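Local coordinates for esterase (Thermotoga maritima, PDB 3DOH), which probably hydrolyses carboxylic ester bonds, as a thermostable esterase that joins an immunoglobulin-like domain to an alpha/beta-hydrolase domain, at residues L139-F144 with P159-V164. Residues are numbered along the deposited sequence; the frame is centred on the assembly and turned at random.
With SO4 (sulfate ion), chain G.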
loop_
_atom_site.group_PDB
_atom_site.type_symbol
_atom_site.label_atom_id
_atom_site.label_comp_id
_atom_site.label_asym_id
_atom_site.label_seq_id
_atom_site.Cartn_x
_atom_site.Cartn_y
_atom_site.Cartn_z
ATOM N N LEU A 139 23.533 -1.728 -29.099
ATOM C CA LEU A 139 23.432 -0.326 -29.485
ATOM C C LEU A 139 24.593 0.487 -28.924
ATOM O O LEU A 139 24.567 0.909 -27.768
ATOM C CB LEU A 139 22.101 0.265 -29.014
ATOM C CG LEU A 139 20.919 0.126 -29.976
ATOM C CD1 LEU A 139 19.669 0.761 -29.387
ATOM C CD2 LEU A 139 21.250 0.738 -31.327
ATOM N N ILE A 140 25.612 0.702 -29.749
ATOM C CA ILE A 140 26.769 1.494 -29.350
ATOM C C ILE A 140 27.998 0.614 -29.150
ATOM O O ILE A 140 29.123 1.029 -29.426
ATOM C CB ILE A 140 26.494 2.279 -28.052
ATOM C CG1 ILE A 140 25.257 3.164 -28.217
ATOM C CG2 ILE A 140 27.706 3.113 -27.669
ATOM C CD1 ILE A 140 25.483 4.371 -29.101
ATOM N N ILE A 141 27.774 -0.604 -28.667
ATOM C CA ILE A 141 28.830 -1.608 -28.605
ATOM C C ILE A 141 29.187 -2.120 -29.996
ATOM O O ILE A 141 30.293 -2.611 -30.222
ATOM C CB ILE A 141 28.421 -2.801 -27.720
ATOM C CG1 ILE A 141 28.574 -2.444 -26.240
ATOM C CG2 ILE A 141 29.251 -4.028 -28.064
ATOM C CD1 ILE A 141 28.251 -3.584 -25.300
ATOM N N ASP A 142 28.245 -2.000 -30.925
ATOM C CA ASP A 142 28.476 -2.393 -32.295
ATOM C C ASP A 142 29.173 -1.323 -33.146
ATOM O O ASP A 142 29.490 -1.593 -34.277
ATOM C CB ASP A 142 27.165 -2.852 -32.937
ATOM C CG ASP A 142 26.153 -1.705 -33.089
ATOM O OD1 ASP A 142 26.481 -0.528 -32.692
ATOM O OD2 ASP A 142 25.030 -2.003 -33.600
ATOM N N ASP A 143 29.425 -0.129 -32.616
ATOM C CA ASP A 143 30.309 0.826 -33.315
ATOM C C ASP A 143 31.791 0.701 -33.015
ATOM O O ASP A 143 32.590 1.391 -33.649
ATOM C CB ASP A 143 29.928 2.285 -33.061
ATOM C CG ASP A 143 28.489 2.563 -33.355
ATOM O OD1 ASP A 143 28.065 2.294 -34.497
ATOM O OD2 ASP A 143 27.775 3.051 -32.442
ATOM N N PHE A 144 32.141 -0.108 -32.021
ATOM C CA PHE A 144 33.525 -0.364 -31.626
ATOM C C PHE A 144 33.941 -1.582 -32.394
ATOM O O PHE A 144 33.466 -2.694 -32.120
ATOM C CB PHE A 144 33.636 -0.765 -30.136
ATOM C CG PHE A 144 33.500 0.365 -29.171
ATOM C CD1 PHE A 144 32.306 1.094 -29.081
ATOM C CD2 PHE A 144 34.563 0.696 -28.325
ATOM C CE1 PHE A 144 32.165 2.150 -28.207
ATOM C CE2 PHE A 144 34.438 1.771 -27.406
ATOM C CZ PHE A 144 33.219 2.492 -27.346
ATOM N N PRO A 159 42.899 -8.692 -26.544
ATOM C CA PRO A 159 41.779 -8.241 -27.366
ATOM C C PRO A 159 41.409 -6.789 -26.999
ATOM O O PRO A 159 41.511 -6.394 -25.801
ATOM C CB PRO A 159 40.644 -9.215 -26.986
ATOM C CG PRO A 159 41.247 -10.221 -26.059
ATOM C CD PRO A 159 42.447 -9.586 -25.459
ATOM N N TYR A 160 41.014 -6.002 -28.003
ATOM C CA TYR A 160 40.532 -4.651 -27.743
ATOM C C TYR A 160 39.434 -4.167 -28.668
ATOM O O TYR A 160 39.233 -4.685 -29.757
ATOM C CB TYR A 160 41.691 -3.660 -27.691
ATOM C CG TYR A 160 42.380 -3.377 -29.009
ATOM C CD1 TYR A 160 43.374 -4.248 -29.525
ATOM C CD2 TYR A 160 42.070 -2.220 -29.735
ATOM C CE1 TYR A 160 44.031 -3.966 -30.737
ATOM C CE2 TYR A 160 42.710 -1.922 -30.935
ATOM C CZ TYR A 160 43.692 -2.797 -31.426
ATOM O OH TYR A 160 44.304 -2.474 -32.617
ATOM N N ARG A 161 38.688 -3.192 -28.182
ATOM C CA ARG A 161 37.591 -2.613 -28.928
ATOM C C ARG A 161 37.969 -1.170 -29.088
ATOM O O ARG A 161 38.396 -0.542 -28.123
ATOM C CB ARG A 161 36.248 -2.699 -28.159
ATOM C CG ARG A 161 35.730 -4.074 -27.768
ATOM C CD ARG A 161 35.337 -4.970 -28.929
ATOM N NE ARG A 161 34.127 -4.558 -29.627
ATOM C CZ ARG A 161 33.035 -5.312 -29.814
ATOM N NH1 ARG A 161 32.948 -6.564 -29.363
ATOM N NH2 ARG A 161 32.009 -4.790 -30.473
ATOM N N LEU A 162 37.785 -0.643 -30.288
ATOM C CA LEU A 162 38.167 0.728 -30.609
ATOM C C LEU A 162 37.037 1.442 -31.325
ATOM O O LEU A 162 36.524 0.920 -32.293
ATOM C CB LEU A 162 39.390 0.712 -31.529
ATOM C CG LEU A 162 39.806 2.029 -32.192
ATOM C CD1 LEU A 162 40.644 2.883 -31.235
ATOM C CD2 LEU A 162 40.601 1.735 -33.450
ATOM N N PHE A 163 36.665 2.627 -30.859
ATOM C CA PHE A 163 35.650 3.474 -31.540
ATOM C C PHE A 163 36.370 4.484 -32.412
ATOM O O PHE A 163 37.232 5.202 -31.955
ATOM C CB PHE A 163 34.761 4.212 -30.509
ATOM C CG PHE A 163 33.710 5.170 -31.102
ATOM C CD1 PHE A 163 32.398 4.719 -31.393
ATOM C CD2 PHE A 163 33.995 6.534 -31.264
ATOM C CE1 PHE A 163 31.379 5.616 -31.863
ATOM C CE2 PHE A 163 33.007 7.443 -31.754
ATOM C CZ PHE A 163 31.688 6.970 -32.057
ATOM N N VAL A 164 36.003 4.547 -33.669
ATOM C CA VAL A 164 36.556 5.538 -34.570
ATOM C C VAL A 164 35.456 6.571 -34.888
ATOM O O VAL A 164 34.369 6.192 -35.260
ATOM C CB VAL A 164 37.067 4.804 -35.861
ATOM C CG1 VAL A 164 37.464 5.781 -36.987
ATOM C CG2 VAL A 164 38.232 3.846 -35.504
HETATM S S SO4 G . 29.121 -6.518 -31.809
HETATM O O1 SO4 G . 29.849 -7.178 -30.727
HETATM O O2 SO4 G . 28.683 -7.574 -32.728
HETATM O O3 SO4 G . 29.972 -5.543 -32.506
HETATM O O4 SO4 G . 27.949 -5.819 -31.267
#
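Arg161 reaches from its strand to the backbone of the segment 139-144, where its guanidinium grips the carbonyl of Phe144. NH2 donates to Phe144 O at 3.0 Å, in the carbonyl plane but well short of straight, with 136° at the hydrogen; NE adds a weak bond to the same oxygen. The bends at chi2 and chi3 curl the arginine chain back, which lets both nitrogens face this one acceptor. NH2 also lies 2.8 Å from Ile141 O. At the edge bearing NH1 and NH2, in the guanidinium plane, a sulfate ion, probably from the crystallisation liquor, accepts weak bonds from NH1 (O1) and NH2 (O1 and O3), while NH1 also donates a hydrogen bond to Asn190 O. Arginine suits this place because its flat head carries several N-H groups, which here serve the carbonyls of Phe144 and Asn190 and an anion. Within the loop, Asp142 OD1 receives a weak bond from Ile140 N at 3.3 Å, and OD2 forms a salt bridge with Lys137.

Apolar contacts fill the rest. Phe163 CB sits over the centre of the Phe144 ring as a CH-pi contact, 3.8 Å from the centroid, while the two rings lie oblique, their planes 51° apart. Arg161 CB touches Phe144 CD2, and Asp143 CB meets the edge of the Phe163 ring at CE1 (3.8 Å). The large flat phenylalanine side chains suit this buried position, where both also pack on Val216 of strand 215-219. Phe144 CA approaches Leu162 O at 3.3 Å in a CA-H...O contact, just ahead of the backbone bond between Leu162 and Leu145. The arrangement marks the interdomain linker, where the chain leaves the immunoglobulin-like domain and enters the antiparallel beta-hairpin at the border of the alpha/beta-hydrolase sheet.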